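PDB 3ODT: protein DOA1 from Saccharomyces cerevisiae, which probably binds ubiquitin through its WD40 beta-propeller domain and is linked to the turnover of F-box proteins. Local coordinates for residues A[39-44]-A[53-58]; A[144-149]-A[184-189]; A[237-242]-A[251-256]. All coordinates share one frame; numbering follows the deposited sequence.

Interaction 1: A[39-44]-A[53-58]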
loop_
_atom_site.group_PDB
_atom_site.type_symbol
_atom_site.label_atom_id
_atom_site.label_comp_id
_atom_site.label_asym_id
_atom_site.label_seq_id
_atom_site.Cartn_x
_atom_site.Cartn_y
_atom_site.Cartn_z
ATOM N N GLY A 39 10.812 6.405 -12.040
ATOM C CA GLY A 39 9.851 7.284 -12.654
ATOM C C GLY A 39 8.833 6.580 -13.536
ATOM O O GLY A 39 8.030 7.250 -14.184
ATOM N N THR A 40 8.849 5.249 -13.546
ATOM C CA THR A 40 7.964 4.488 -14.403
ATOM C C THR A 40 6.865 3.768 -13.633
ATOM O O THR A 40 7.017 3.452 -12.438
ATOM C CB THR A 40 8.715 3.451 -15.282
ATOM O OG1 THR A 40 9.217 2.377 -14.471
ATOM C CG2 THR A 40 9.838 4.098 -16.068
ATOM N N VAL A 41 5.769 3.538 -14.347
ATOM C CA VAL A 41 4.680 2.640 -13.946
ATOM C C VAL A 41 4.779 1.471 -14.904
ATOM O O VAL A 41 4.783 1.671 -16.114
ATOM C CB VAL A 41 3.309 3.277 -14.168
ATOM C CG1 VAL A 41 2.198 2.330 -13.709
ATOM C CG2 VAL A 41 3.215 4.618 -13.453
ATOM N N ARG A 42 4.866 0.262 -14.373
ATOM C CA ARG A 42 4.898 -0.950 -15.175
ATOM C C ARG A 42 3.727 -1.840 -14.898
ATOM O O ARG A 42 3.315 -2.023 -13.750
ATOM C CB ARG A 42 6.205 -1.690 -14.943
ATOM C CG ARG A 42 7.351 -0.913 -15.489
ATOM C CD ARG A 42 8.661 -1.550 -15.191
ATOM N NE ARG A 42 9.693 -0.523 -15.293
ATOM C CZ ARG A 42 10.646 -0.476 -16.201
ATOM N NH1 ARG A 42 10.741 -1.385 -17.146
ATOM N NH2 ARG A 42 11.499 0.517 -16.140
ATOM N N LEU A 43 3.178 -2.365 -15.981
ATOM C CA LEU A 43 2.103 -3.343 -15.969
ATOM C C LEU A 43 2.703 -4.665 -16.392
ATOM O O LEU A 43 3.329 -4.777 -17.470
ATOM C CB LEU A 43 1.007 -2.929 -16.938
ATOM C CG LEU A 43 -0.139 -3.919 -17.049
ATOM C CD1 LEU A 43 -0.898 -4.037 -15.730
ATOM C CD2 LEU A 43 -1.072 -3.467 -18.156
ATOM N N TRP A 44 2.518 -5.662 -15.537
ATOM C CA TRP A 44 3.046 -6.996 -15.759
ATOM C C TRP A 44 1.852 -7.913 -15.997
ATOM O O TRP A 44 0.900 -7.924 -15.197
ATOM C CB TRP A 44 3.844 -7.459 -14.526
ATOM C CG TRP A 44 4.869 -6.471 -14.014
ATOM C CD1 TRP A 44 4.659 -5.448 -13.136
ATOM C CD2 TRP A 44 6.282 -6.471 -14.287
ATOM N NE1 TRP A 44 5.825 -4.781 -12.889
ATOM C CE2 TRP A 44 6.842 -5.403 -13.568
ATOM C CE3 TRP A 44 7.111 -7.244 -15.092
ATOM C CZ2 TRP A 44 8.181 -5.091 -13.635
ATOM C CZ3 TRP A 44 8.459 -6.940 -15.147
ATOM C CH2 TRP A 44 8.980 -5.864 -14.431
ATOM N N THR A 53 5.529 -4.263 -19.264
ATOM C CA THR A 53 5.533 -3.145 -20.182
ATOM C C THR A 53 5.452 -1.832 -19.391
ATOM O O THR A 53 4.763 -1.737 -18.370
ATOM C CB THR A 53 4.297 -3.170 -21.099
ATOM O OG1 THR A 53 4.161 -4.458 -21.701
ATOM C CG2 THR A 53 4.455 -2.162 -22.189
ATOM N N VAL A 54 6.145 -0.806 -19.858
ATOM C CA VAL A 54 6.070 0.506 -19.255
ATOM C C VAL A 54 4.849 1.222 -19.806
ATOM O O VAL A 54 4.748 1.444 -21.021
ATOM C CB VAL A 54 7.328 1.360 -19.536
ATOM C CG1 VAL A 54 7.157 2.750 -18.985
ATOM C CG2 VAL A 54 8.546 0.702 -18.922
ATOM N N VAL A 55 3.933 1.595 -18.920
ATOM C CA VAL A 55 2.703 2.265 -19.337
ATOM C C VAL A 55 2.754 3.755 -19.057
ATOM O O VAL A 55 1.920 4.505 -19.554
ATOM C CB VAL A 55 1.452 1.623 -18.698
ATOM C CG1 VAL A 55 1.268 0.177 -19.222
ATOM C CG2 VAL A 55 1.523 1.653 -17.198
ATOM N N TYR A 56 3.762 4.186 -18.297
ATOM C CA TYR A 56 3.994 5.617 -18.078
ATOM C C TYR A 56 5.439 5.855 -17.649
ATOM O O TYR A 56 5.981 5.112 -16.853
ATOM C CB TYR A 56 3.047 6.183 -16.989
ATOM C CG TYR A 56 3.399 7.612 -16.581
ATOM C CD1 TYR A 56 2.809 8.702 -17.197
ATOM C CD2 TYR A 56 4.338 7.855 -15.584
ATOM C CE1 TYR A 56 3.147 10.004 -16.807
ATOM C CE2 TYR A 56 4.663 9.124 -15.184
ATOM C CZ TYR A 56 4.077 10.196 -15.790
ATOM O OH TYR A 56 4.448 11.471 -15.384
ATOM N N THR A 57 6.037 6.908 -18.180
ATOM C CA THR A 57 7.356 7.367 -17.761
ATOM C C THR A 57 7.326 8.852 -17.499
ATOM O O THR A 57 6.761 9.630 -18.288
ATOM C CB THR A 57 8.432 7.156 -18.832
ATOM O OG1 THR A 57 8.403 5.806 -19.286
ATOM C CG2 THR A 57 9.791 7.428 -18.243
ATOM N N GLY A 58 7.992 9.233 -16.406
ATOM C CA GLY A 58 8.250 10.628 -16.066
ATOM C C GLY A 58 9.562 10.716 -15.311
ATOM O O GLY A 58 10.204 9.691 -15.040
#
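Arg42 lays its side chain across Val54 on one face of an antiparallel strand pair formed by 39-44 and 53-58. From CB, which faces Thr53 O, the chain runs out extended: CG touches both Thr53 O and Val54 CG2, NE turns its N-H to Thr40 OG1 (3.1 Å, with the oxygen tilted 27° from the guanidinium plane), and CZ and NH1 end over Val54 CG2, the methyl lying 3.5 Å from NH1 and off toward the rim of the flat group. NH2 makes a salt bridge to Asp38, whose other carboxylate oxygen is hydrogen-bonded to Thr40 OG1, so a carboxylate and a hydroxyl both hold the guanidinium over the valine. The two strands form the outer hairpin of a four-stranded propeller blade, with 50-57 as its outermost strand. Between Val41 and Arg42 the pairing slips by one residue in a classic beta bulge: Val41 O accepts the N-H of Val55 at 2.9 Å and, weakly, that of Tyr56 at 3.5 Å, while Val41 N donates to Tyr56 O at 3.0 Å. Beyond the bulge, Leu43 and Thr53 exchange two backbone bonds. On the face away from Arg42, Val41 CG1, anti to its own N (chi1 -179°), presses on Val55 CG2 at 3.6 Å, and its CG2 lies against Tyr56 CB at 3.9 Å. Val41 also touches Leu74 and Phe76 of strand 73-78, and the Tyr56 ring meets Phe76, which brings the next blade against this face.

Interaction 2: A[144-149]-A[184-189]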
loop_
_atom_site.group_PDB
_atom_site.type_symbol
_atom_site.label_atom_id
_atom_site.label_comp_id
_atom_site.label_asym_id
_atom_site.label_seq_id
_atom_site.Cartn_x
_atom_site.Cartn_y
_atom_site.Cartn_z
ATOM N N SER A 144 4.162 14.389 8.194
ATOM C CA SER A 144 3.791 13.636 7.003
ATOM C C SER A 144 2.743 12.584 7.297
ATOM O O SER A 144 2.795 11.919 8.326
ATOM C CB SER A 144 5.024 12.966 6.420
ATOM O OG SER A 144 5.927 13.948 5.982
ATOM N N VAL A 145 1.832 12.422 6.360
ATOM C CA VAL A 145 0.802 11.405 6.395
ATOM C C VAL A 145 1.264 10.255 5.499
ATOM O O VAL A 145 1.289 10.351 4.268
ATOM C CB VAL A 145 -0.541 11.980 5.938
ATOM C CG1 VAL A 145 -1.578 10.862 5.802
ATOM C CG2 VAL A 145 -1.021 13.054 6.914
ATOM N N TRP A 146 1.699 9.184 6.152
ATOM C CA TRP A 146 2.272 8.048 5.450
ATOM C C TRP A 146 1.224 7.149 4.826
ATOM O O TRP A 146 1.519 6.450 3.835
ATOM C CB TRP A 146 3.121 7.229 6.410
ATOM C CG TRP A 146 4.508 7.798 6.523
ATOM C CD1 TRP A 146 5.048 8.453 7.594
ATOM C CD2 TRP A 146 5.523 7.746 5.525
ATOM N NE1 TRP A 146 6.350 8.802 7.320
ATOM C CE2 TRP A 146 6.667 8.366 6.063
ATOM C CE3 TRP A 146 5.590 7.181 4.242
ATOM C CZ2 TRP A 146 7.854 8.477 5.354
ATOM C CZ3 TRP A 146 6.778 7.297 3.532
ATOM C CH2 TRP A 146 7.901 7.925 4.108
ATOM N N ASP A 147 0.008 7.128 5.382
ATOM C CA ASP A 147 -1.053 6.320 4.804
ATOM C C ASP A 147 -2.419 6.902 5.097
ATOM O O ASP A 147 -2.603 7.632 6.052
ATOM C CB ASP A 147 -0.968 4.872 5.291
ATOM C CG ASP A 147 -1.755 3.917 4.389
ATOM O OD1 ASP A 147 -1.952 4.229 3.202
ATOM O OD2 ASP A 147 -2.220 2.862 4.884
ATOM N N ALA A 148 -3.376 6.532 4.256
ATOM C CA ALA A 148 -4.758 6.968 4.352
ATOM C C ALA A 148 -5.621 5.887 3.714
ATOM O O ALA A 148 -5.298 5.339 2.631
ATOM C CB ALA A 148 -4.979 8.336 3.642
ATOM N N LYS A 149 -6.710 5.569 4.391
ATOM C CA LYS A 149 -7.625 4.511 3.967
ATOM C C LYS A 149 -9.065 4.928 4.169
ATOM O O LYS A 149 -9.391 5.688 5.099
ATOM C CB LYS A 149 -7.370 3.244 4.765
ATOM C CG LYS A 149 -6.035 2.580 4.513
ATOM C CD LYS A 149 -5.904 2.052 3.097
ATOM C CE LYS A 149 -4.903 0.896 3.005
ATOM N NZ LYS A 149 -3.493 1.325 2.968
ATOM N N ASN A 184 4.486 4.793 19.637
ATOM C CA ASN A 184 5.268 5.945 20.069
ATOM C C ASN A 184 6.346 6.283 19.041
ATOM O O ASN A 184 7.464 6.657 19.393
ATOM C CB ASN A 184 5.903 5.683 21.435
ATOM C CG ASN A 184 6.454 6.943 22.073
ATOM O OD1 ASN A 184 5.955 8.043 21.835
ATOM N ND2 ASN A 184 7.491 6.787 22.889
ATOM N N ASP A 185 5.993 6.142 17.766
ATOM C CA ASP A 185 6.907 6.367 16.669
ATOM C C ASP A 185 6.048 6.597 15.436
ATOM O O ASP A 185 4.816 6.519 15.490
ATOM C CB ASP A 185 7.809 5.147 16.462
ATOM C CG ASP A 185 9.161 5.482 15.804
ATOM O OD1 ASP A 185 9.302 6.517 15.101
ATOM O OD2 ASP A 185 10.080 4.639 15.946
ATOM N N VAL A 186 6.711 6.906 14.338
ATOM C CA VAL A 186 6.063 7.193 13.072
ATOM C C VAL A 186 5.139 6.043 12.687
ATOM O O VAL A 186 5.556 4.886 12.711
ATOM C CB VAL A 186 7.146 7.340 12.004
ATOM C CG1 VAL A 186 6.532 7.391 10.614
ATOM C CG2 VAL A 186 8.085 8.537 12.313
ATOM N N VAL A 187 3.887 6.347 12.351
ATOM C CA VAL A 187 2.949 5.311 11.865
ATOM C C VAL A 187 3.004 5.297 10.345
ATOM O O VAL A 187 2.860 6.348 9.703
ATOM C CB VAL A 187 1.518 5.542 12.358
ATOM C CG1 VAL A 187 0.693 4.302 12.114
ATOM C CG2 VAL A 187 1.537 5.841 13.848
ATOM N N ARG A 188 3.260 4.121 9.781
ATOM C CA ARG A 188 3.581 4.007 8.376
ATOM C C ARG A 188 2.445 3.470 7.507
ATOM O O ARG A 188 2.361 3.776 6.310
ATOM C CB ARG A 188 4.779 3.088 8.202
ATOM C CG ARG A 188 6.098 3.637 8.734
ATOM C CD ARG A 188 6.538 4.841 7.985
ATOM N NE ARG A 188 6.967 4.623 6.588
ATOM C CZ ARG A 188 8.213 4.744 6.140
ATOM N NH1 ARG A 188 9.231 5.002 6.986
ATOM N NH2 ARG A 188 8.452 4.590 4.838
ATOM N N HIS A 189 1.584 2.635 8.075
ATOM C CA HIS A 189 0.564 2.020 7.234
ATOM C C HIS A 189 -0.621 1.509 8.015
ATOM O O HIS A 189 -0.538 1.250 9.217
ATOM C CB HIS A 189 1.173 0.890 6.365
ATOM C CG HIS A 189 0.653 0.902 4.959
ATOM N ND1 HIS A 189 0.987 1.883 4.050
ATOM C CD2 HIS A 189 -0.198 0.067 4.308
ATOM C CE1 HIS A 189 0.367 1.651 2.911
ATOM N NE2 HIS A 189 -0.372 0.558 3.040
#
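Trp146 and Arg188 pack closely in this contact, the guanidinium lying flat on the indole with the two planes 18° apart. Arg188 CZ sits 3.7 Å from the centroid of the six-membered ring and almost on its normal, a cation-pi contact, while CD stands over the five-membered ring in a CH-pi contact at 3.8 Å. The arginine leaves its backbone away from the tryptophan, and successive bends at chi2 and chi3 fold the chain back over the ring. Val186 CG1 closes on the pyrrole side, 3.5 Å from Trp146 CD1, and Trp122 meets the indole edge-to-face. Strands 145-150 and 187-194 are the first strands of successive four-stranded blades of the WD40 propeller, and no clear hydrogen bond joins the two segments, so side chains carry the junction. Each strand has a classic beta bulge here, at Trp146-Asp147 and at Arg188-His189. A second stack continues the close packing: the Asp147 carboxylate lies on the His189 ring with their planes 7° apart, OD2 over the ring centre but 3.5 Å from His189 ND1 at an angle too poor for a hydrogen bond. Asp147 OD2 takes Lys149 NZ on its syn lone pair, at 2.8 Å, and also accepts the backbone N-H of Leu190. The Lys149 end is looser and partly open to solvent. Little of this residue is buried by 184-189; bent at chi2 and chi4, it brings only NZ near the imidazole, 3.2 Å from His189 NE2, and the salt bridge would probably offset the charge of this ammonium. Back at the indole, Val187 O is buried against Trp146 CB at 3.4 Å without a polar partner.

Interaction 3: A[237-242]-A[251-256]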
loop_
_atom_site.group_PDB
_atom_site.type_symbol
_atom_site.label_atom_id
_atom_site.label_comp_id
_atom_site.label_asym_id
_atom_site.label_seq_id
_atom_site.Cartn_x
_atom_site.Cartn_y
_atom_site.Cartn_z
ATOM N N GLY A 237 -7.934 -13.468 5.685
ATOM C CA GLY A 237 -7.836 -12.617 6.856
ATOM C C GLY A 237 -6.461 -12.481 7.499
ATOM O O GLY A 237 -6.277 -11.605 8.361
ATOM N N ASP A 238 -5.500 -13.306 7.090
ATOM C CA ASP A 238 -4.152 -13.236 7.659
ATOM C C ASP A 238 -3.518 -11.906 7.264
ATOM O O ASP A 238 -3.923 -11.269 6.265
ATOM C CB ASP A 238 -3.242 -14.334 7.116
ATOM C CG ASP A 238 -3.541 -15.716 7.671
ATOM O OD1 ASP A 238 -4.342 -15.851 8.620
ATOM O OD2 ASP A 238 -2.923 -16.678 7.139
ATOM N N ILE A 239 -2.515 -11.488 8.017
ATOM C CA ILE A 239 -1.833 -10.239 7.749
ATOM C C ILE A 239 -0.543 -10.542 6.984
ATOM O O ILE A 239 0.190 -11.465 7.339
ATOM C CB ILE A 239 -1.463 -9.511 9.059
ATOM C CG1 ILE A 239 -2.700 -9.260 9.921
ATOM C CG2 ILE A 239 -0.694 -8.227 8.745
ATOM C CD1 ILE A 239 -2.350 -8.829 11.346
ATOM N N VAL A 240 -0.286 -9.780 5.929
ATOM C CA VAL A 240 1.033 -9.779 5.315
ATOM C C VAL A 240 1.691 -8.422 5.568
ATOM O O VAL A 240 1.061 -7.373 5.414
ATOM C CB VAL A 240 0.989 -10.076 3.808
ATOM C CG1 VAL A 240 0.220 -9.039 3.044
ATOM C CG2 VAL A 240 2.394 -10.163 3.276
ATOM N N SER A 241 2.923 -8.454 6.019
ATOM C CA SER A 241 3.673 -7.244 6.303
ATOM C C SER A 241 5.053 -7.313 5.667
ATOM O O SER A 241 5.537 -8.406 5.334
ATOM C CB SER A 241 3.839 -7.066 7.809
ATOM O OG SER A 241 4.638 -8.101 8.399
ATOM N N CYS A 242 5.691 -6.168 5.532
ATOM C CA CYS A 242 7.060 -6.115 5.066
ATOM C C CYS A 242 7.756 -4.879 5.575
ATOM O O CYS A 242 7.121 -3.894 5.971
ATOM C CB CYS A 242 7.110 -6.149 3.535
ATOM S SG CYS A 242 6.490 -4.669 2.711
ATOM N N TRP A 251 1.128 -13.426 9.145
ATOM C CA TRP A 251 0.676 -13.604 10.534
ATOM C C TRP A 251 -0.795 -14.054 10.610
ATOM O O TRP A 251 -1.642 -13.686 9.784
ATOM C CB TRP A 251 0.741 -12.283 11.298
ATOM C CG TRP A 251 1.964 -11.450 11.127
ATOM C CD1 TRP A 251 2.262 -10.670 10.060
ATOM C CD2 TRP A 251 3.026 -11.261 12.074
ATOM N NE1 TRP A 251 3.449 -9.997 10.277
ATOM C CE2 TRP A 251 3.942 -10.354 11.503
ATOM C CE3 TRP A 251 3.300 -11.784 13.342
ATOM C CZ2 TRP A 251 5.110 -9.946 12.160
ATOM C CZ3 TRP A 251 4.473 -11.386 13.993
ATOM C CH2 TRP A 251 5.354 -10.465 13.401
ATOM N N SER A 252 -1.112 -14.822 11.642
ATOM C CA SER A 252 -2.489 -15.027 12.006
ATOM C C SER A 252 -3.027 -13.759 12.665
ATOM O O SER A 252 -2.552 -13.346 13.712
ATOM C CB SER A 252 -2.618 -16.172 12.995
ATOM O OG SER A 252 -3.901 -16.150 13.576
ATOM N N LYS A 253 -4.018 -13.139 12.044
ATOM C CA LYS A 253 -4.631 -11.952 12.626
ATOM C C LYS A 253 -5.311 -12.330 13.927
ATOM O O LYS A 253 -5.218 -11.601 14.910
ATOM C CB LYS A 253 -5.622 -11.346 11.639
ATOM C CG LYS A 253 -6.403 -10.180 12.168
ATOM C CD LYS A 253 -7.703 -10.643 12.729
ATOM C CE LYS A 253 -8.712 -9.516 12.802
ATOM N NZ LYS A 253 -9.868 -9.957 13.604
ATOM N N GLU A 254 -5.963 -13.488 13.932
ATOM C CA GLU A 254 -6.761 -13.921 15.083
ATOM C C GLU A 254 -5.944 -14.323 16.313
ATOM O O GLU A 254 -6.397 -14.150 17.435
ATOM C CB GLU A 254 -7.657 -15.085 14.676
ATOM C CG GLU A 254 -8.671 -14.714 13.594
ATOM C CD GLU A 254 -9.727 -13.732 14.069
ATOM O OE1 GLU A 254 -9.887 -13.557 15.298
ATOM O OE2 GLU A 254 -10.399 -13.129 13.207
ATOM N N ASN A 255 -4.751 -14.875 16.136
ATOM C CA ASN A 255 -4.017 -15.338 17.307
ATOM C C ASN A 255 -2.567 -14.909 17.429
ATOM O O ASN A 255 -1.911 -15.249 18.412
ATOM C CB ASN A 255 -4.156 -16.865 17.442
ATOM C CG ASN A 255 -3.370 -17.627 16.396
ATOM O OD1 ASN A 255 -2.221 -17.312 16.105
ATOM N ND2 ASN A 255 -4.005 -18.648 15.817
ATOM N N GLY A 256 -2.077 -14.158 16.450
ATOM C CA GLY A 256 -0.753 -13.559 16.516
ATOM C C GLY A 256 0.364 -14.449 16.012
ATOM O O GLY A 256 1.494 -14.021 15.943
#
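The tryptophan that ends the third strand of a WD40 blade is held here by a serine of the second strand. Trp251 NE1 donates to Ser241 OG at 2.9 Å along an almost straight line (178°), the oxygen lying in the ring plane at the indole edge. Ser241 OG is also bonded to His224 NE2, which makes the serine the link between histidine and tryptophan in the His-Ser-Trp part of the hydrogen-bonded Asp-His-Ser/Thr-Trp tetrad known from WD40 repeats. At the backbone, Ile239 and Trp251 form an antiparallel hydrogen-bonded pair, with Trp251 N reaching Ile239 O at 2.8 Å and Ile239 N returning to Trp251 O. CG of the tryptophan stands beside its own N (chi1 -44°), which leaves CD1 4.0 Å from Ile239 CB and turns NE1 to the serine. A phenylalanine in place of Trp251 has no ring N-H, so Ser241 OG would probably be left with His224 but no mate on the third strand, and the ring set free to shift at its edge. Past the pair, Lys253 CB packs on Gly237 O at 3.4 Å and on Ile239 CG1, while Asn255 N donates to Ser252 OG in an ST motif, in the loop that leads to strand 258-263.

Overall arrangement
From the N terminus the chain meets the three contacts in series, with none crossing or enclosing another. Interaction 1 closes a short hairpin between strands 40-46 and 50-57 at the outer side of an early blade. Interaction 2 closes a longer loop of 34 residues, joining the first strands of two successive blades. Interaction 3 is again local, tying the second strand of the following blade to the end of its third. Interactions 2 and 3 are neighbours, about 8 Å apart at their nearest atoms, and interaction 1 lies on the opposite side of the chain's centre from both. Two contacts thus hold single blades together, and one joins blade to blade.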